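Local coordinates for protein BfpC (Escherichia coli, PDB 3VHJ) that is an essential component of type IV pilus biogenesis, its N-terminal cytoplasmic domain probably engaging the pilus ATPase BfpD at the bacterial inner membrane, at residues S147-I150 with S151-S154; Q71-L74 with L75-I78. The protein carries 1 engineered substitution. All blocks are in the same frame, centred on the assembly; numbering follows the deposited sequence.

Contact 1: S147-I150 with S151-S154; sequences SRSI and SELS
A short 3-10 turn in the loop between strand 135-137 and strand 162-163 ties Ser149 and Ile150 to Glu152 and Leu153. The side chain of Glu152 folds back to the start of the turn: CG sits beside its own backbone N (chi1 -67°), and the chain then runs extended, delivering the carboxylate to the amide of Ser149. Ser149 N donates to Glu152 OE1 over 2.6 Å in a nearly straight bond of 167°, using the anti lone pair of that oxygen. Glutamate suits the place because it is long enough to span the turn and carries an acceptor at its end. In the opposite direction Glu152 N bonds to Ser149 O at 2.8 Å. The next step of the same three-residue pattern, which defines a 3-10 turn, is Leu153 N to Ile150 O at 2.9 Å. Arg148 meets the carboxylate with its methylenes, CG lying 3.1 Å from Glu152 OE1, while its bent chain leaves NE 4.8 Å from that oxygen. The pair is therefore no salt bridge, and the guanidinium and carboxylate planes stand 79° apart. On the inner side of the turn Ile150 CD1 packs against Leu153 CD1 at 3.9 Å, and both side chains rest on Phe89 of strand 85-90. Were Leu153 cut back to an alanine, Ile150 CD1 would probably lose its partner in CD1 of the leucine, and a gap would be likely to open over Phe89. Leu153 also touches Tyr137, whose other contacts include Arg148.

Contact 2: Q71-L74 with L75-I78; sequences QVTL and LSAI
Thr73 and Ser76 both hold their hydroxyls in the position between backbone N and carbonyl carbon (chi1 70° and 72°), which turns Thr73 OG1 and Ser76 OG toward each other, 2.8 Å apart. Here a short, weakly bonded strand about residues 72-73, an edge of the sheet containing strands 14-17 and 8-11, leads into a single, weakly bonded helical turn about 74-77. Ser76 OG donates to Thr73 O at 2.8 Å, approaching at a tilt of 23° from the carbonyl plane. Its hydroxyl also accepts a bond from the backbone N of Lys159, so this buried oxygen is used in both roles; a small residue carrying one hydroxyl fits such a spot. Thr73 O further receives weak bonds from Ser76 N and Ala77 N, so one side-chain donor and two backbone donors gather on a single carbonyl as the chain bends. The firmer backbone link of the turn is Ala77 N to Leu74 O, at 2.9 Å, with Ile78 N adding a weak bond to the same oxygen. Apolar residues fill the flanks. Leu74 reaches Tyr16 of strand 14-17, Ile11 of strand 8-11 and Leu97 of strand 96-101, while Leu75 lies on Ile99 and Val101, so the helix bridges two sheets. Ala77 CB is small enough to sit 3.4 Å from Leu74 O and still meet Val72 CG1 at 4.3 Å. Ile78 returns across the turn along its longer branch: CG1 comes within 3.5 Å of Leu74 O, and CD1 ends 4.2 Å from Leu74 CG.

The centre of contact 2, which is buried, lies about 7 Å from the centre of the chain; that of contact 1, a surface turn where only Ile150 is buried, about 14 Å. Both bend the chain with three-residue backbone bonds, to which contact 2 adds weak four-residue ones. The side-chain group differs with place: in contact 1 a carboxylate accepts from a backbone N-H, while in contact 2 a neutral hydroxyl donates to a backbone carbonyl and accepts from Lys159 N. They lean on neighbouring strands of one sheet, 85-90 and 96-101 respectively. They also meet: Leu153 CD1 packs 4.2 Å from Ile78 CD1, and Ser154 shares backbone hydrogen bonding with Asp79.

Contact 1: S147-I150 with S151-S154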
loop_
_atom_site.group_PDB
_atom_site.type_symbol
_atom_site.label_atom_id
_atom_site.label_comp_id
_atom_site.label_asym_id
_atom_site.label_seq_id
_atom_site.Cartn_x
_atom_site.Cartn_y
_atom_site.Cartn_z
ATOM N N SER A 147 12.848 -10.789 -9.301
ATOM C CA SER A 147 12.510 -11.468 -8.057
ATOM C C SER A 147 13.220 -10.790 -6.890
ATOM O O SER A 147 14.406 -11.014 -6.658
ATOM C CB SER A 147 12.922 -12.943 -8.127
ATOM O OG SER A 147 12.573 -13.625 -6.934
ATOM N N ARG A 148 12.490 -9.954 -6.163
ATOM C CA ARG A 148 13.055 -9.246 -5.023
ATOM C C ARG A 148 12.076 -9.319 -3.858
ATOM O O ARG A 148 10.866 -9.401 -4.065
ATOM C CB ARG A 148 13.325 -7.784 -5.394
ATOM C CG ARG A 148 14.716 -7.291 -5.010
ATOM C CD ARG A 148 15.797 -8.056 -5.770
ATOM N NE ARG A 148 15.926 -7.613 -7.156
ATOM C CZ ARG A 148 16.456 -8.348 -8.131
ATOM N NH1 ARG A 148 16.902 -9.571 -7.880
ATOM N NH2 ARG A 148 16.554 -7.854 -9.357
ATOM N N SER A 149 12.604 -9.302 -2.638
ATOM C CA SER A 149 11.776 -9.350 -1.437
ATOM C C SER A 149 11.472 -7.926 -0.989
ATOM O O SER A 149 12.229 -7.005 -1.296
ATOM C CB SER A 149 12.514 -10.076 -0.307
ATOM O OG SER A 149 12.862 -11.398 -0.679
ATOM N N ILE A 150 10.368 -7.744 -0.267
ATOM C CA ILE A 150 10.007 -6.421 0.236
ATOM C C ILE A 150 11.177 -5.898 1.062
ATOM O O ILE A 150 11.517 -4.722 0.991
ATOM C CB ILE A 150 8.768 -6.461 1.170
ATOM C CG1 ILE A 150 7.477 -6.547 0.358
ATOM C CG2 ILE A 150 8.741 -5.203 2.045
ATOM C CD1 ILE A 150 7.065 -5.244 -0.300
ATOM N N SER A 151 11.779 -6.791 1.844
ATOM C CA SER A 151 12.905 -6.445 2.708
ATOM C C SER A 151 14.093 -5.899 1.926
ATOM O O SER A 151 14.994 -5.297 2.504
ATOM C CB SER A 151 13.351 -7.669 3.520
ATOM O OG SER A 151 13.879 -8.685 2.682
ATOM N N GLU A 152 14.097 -6.115 0.617
ATOM C CA GLU A 152 15.189 -5.633 -0.223
ATOM C C GLU A 152 14.926 -4.241 -0.787
ATOM O O GLU A 152 15.776 -3.683 -1.480
ATOM C CB GLU A 152 15.449 -6.608 -1.374
ATOM C CG GLU A 152 15.990 -7.955 -0.927
ATOM C CD GLU A 152 16.227 -8.907 -2.083
ATOM O OE1 GLU A 152 15.246 -9.355 -2.709
ATOM O OE2 GLU A 152 17.401 -9.205 -2.368
ATOM N N LEU A 153 13.750 -3.686 -0.500
ATOM C CA LEU A 153 13.399 -2.350 -0.983
ATOM C C LEU A 153 13.880 -1.293 0.008
ATOM O O LEU A 153 13.991 -1.561 1.204
ATOM C CB LEU A 153 11.879 -2.226 -1.160
ATOM C CG LEU A 153 11.170 -3.232 -2.073
ATOM C CD1 LEU A 153 9.670 -2.940 -2.083
ATOM C CD2 LEU A 153 11.734 -3.152 -3.481
ATOM N N SER A 154 14.159 -0.091 -0.484
ATOM C CA SER A 154 14.625 0.989 0.382
ATOM C C SER A 154 13.470 1.599 1.174
ATOM O O SER A 154 12.442 1.976 0.605
ATOM C CB SER A 154 15.311 2.083 -0.444
ATOM O OG SER A 154 16.455 1.580 -1.113
#

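Contact 2: Q71-L74 with L75-I78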
loop_
_atom_site.group_PDB
_atom_site.type_symbol
_atom_site.label_atom_id
_atom_site.label_comp_id
_atom_site.label_asym_id
_atom_site.label_seq_id
_atom_site.Cartn_x
_atom_site.Cartn_y
_atom_site.Cartn_z
ATOM N N GLN A 71 -0.187 1.991 13.940
ATOM C CA GLN A 71 0.504 1.104 13.008
ATOM C C GLN A 71 1.107 1.913 11.876
ATOM O O GLN A 71 0.476 2.834 11.354
ATOM C CB GLN A 71 -0.454 0.069 12.409
ATOM C CG GLN A 71 -1.055 -0.882 13.416
ATOM C CD GLN A 71 -2.178 -1.704 12.822
ATOM O OE1 GLN A 71 -2.780 -1.316 11.822
ATOM N NE2 GLN A 71 -2.481 -2.835 13.446
ATOM N N VAL A 72 2.339 1.579 11.509
ATOM C CA VAL A 72 3.010 2.254 10.406
ATOM C C VAL A 72 2.484 1.635 9.119
ATOM O O VAL A 72 2.464 0.409 8.986
ATOM C CB VAL A 72 4.537 2.033 10.447
ATOM C CG1 VAL A 72 5.197 2.732 9.262
ATOM C CG2 VAL A 72 5.103 2.540 11.770
ATOM N N THR A 73 2.048 2.467 8.178
ATOM C CA THR A 73 1.547 1.945 6.914
ATOM C C THR A 73 2.759 1.593 6.054
ATOM O O THR A 73 3.714 2.374 5.938
ATOM C CB THR A 73 0.659 2.969 6.180
ATOM O OG1 THR A 73 1.459 4.058 5.707
ATOM C CG2 THR A 73 -0.417 3.507 7.128
ATOM N N LEU A 74 2.722 0.403 5.470
ATOM C CA LEU A 74 3.819 -0.076 4.648
ATOM C C LEU A 74 4.168 0.861 3.499
ATOM O O LEU A 74 5.324 1.245 3.338
ATOM C CB LEU A 74 3.492 -1.462 4.083
ATOM C CG LEU A 74 4.551 -2.011 3.122
ATOM C CD1 LEU A 74 5.871 -2.172 3.867
ATOM C CD2 LEU A 74 4.091 -3.335 2.537
ATOM N N LEU A 75 3.170 1.238 2.708
ATOM C CA LEU A 75 3.434 2.098 1.566
ATOM C C LEU A 75 4.093 3.425 1.913
ATOM O O LEU A 75 4.869 3.951 1.117
ATOM C CB LEU A 75 2.152 2.323 0.759
ATOM C CG LEU A 75 1.884 1.271 -0.333
ATOM C CD1 LEU A 75 2.920 1.427 -1.455
ATOM C CD2 LEU A 75 1.956 -0.140 0.257
ATOM N N SER A 76 3.805 3.969 3.090
ATOM C CA SER A 76 4.421 5.238 3.480
ATOM C C SER A 76 5.893 5.026 3.816
ATOM O O SER A 76 6.708 5.944 3.690
ATOM C CB SER A 76 3.721 5.836 4.701
ATOM O OG SER A 76 4.018 5.107 5.884
ATOM N N ALA A 77 6.222 3.809 4.238
ATOM C CA ALA A 77 7.583 3.456 4.626
ATOM C C ALA A 77 8.494 3.087 3.463
ATOM O O ALA A 77 9.711 3.021 3.633
ATOM C CB ALA A 77 7.555 2.310 5.643
ATOM N N ILE A 78 7.915 2.835 2.291
ATOM C CA ILE A 78 8.715 2.483 1.123
ATOM C C ILE A 78 9.173 3.769 0.459
ATOM O O ILE A 78 8.359 4.596 0.041
ATOM C CB ILE A 78 7.912 1.629 0.116
ATOM C CG1 ILE A 78 7.528 0.298 0.769
ATOM C CG2 ILE A 78 8.752 1.369 -1.141
ATOM C CD1 ILE A 78 6.749 -0.645 -0.143
#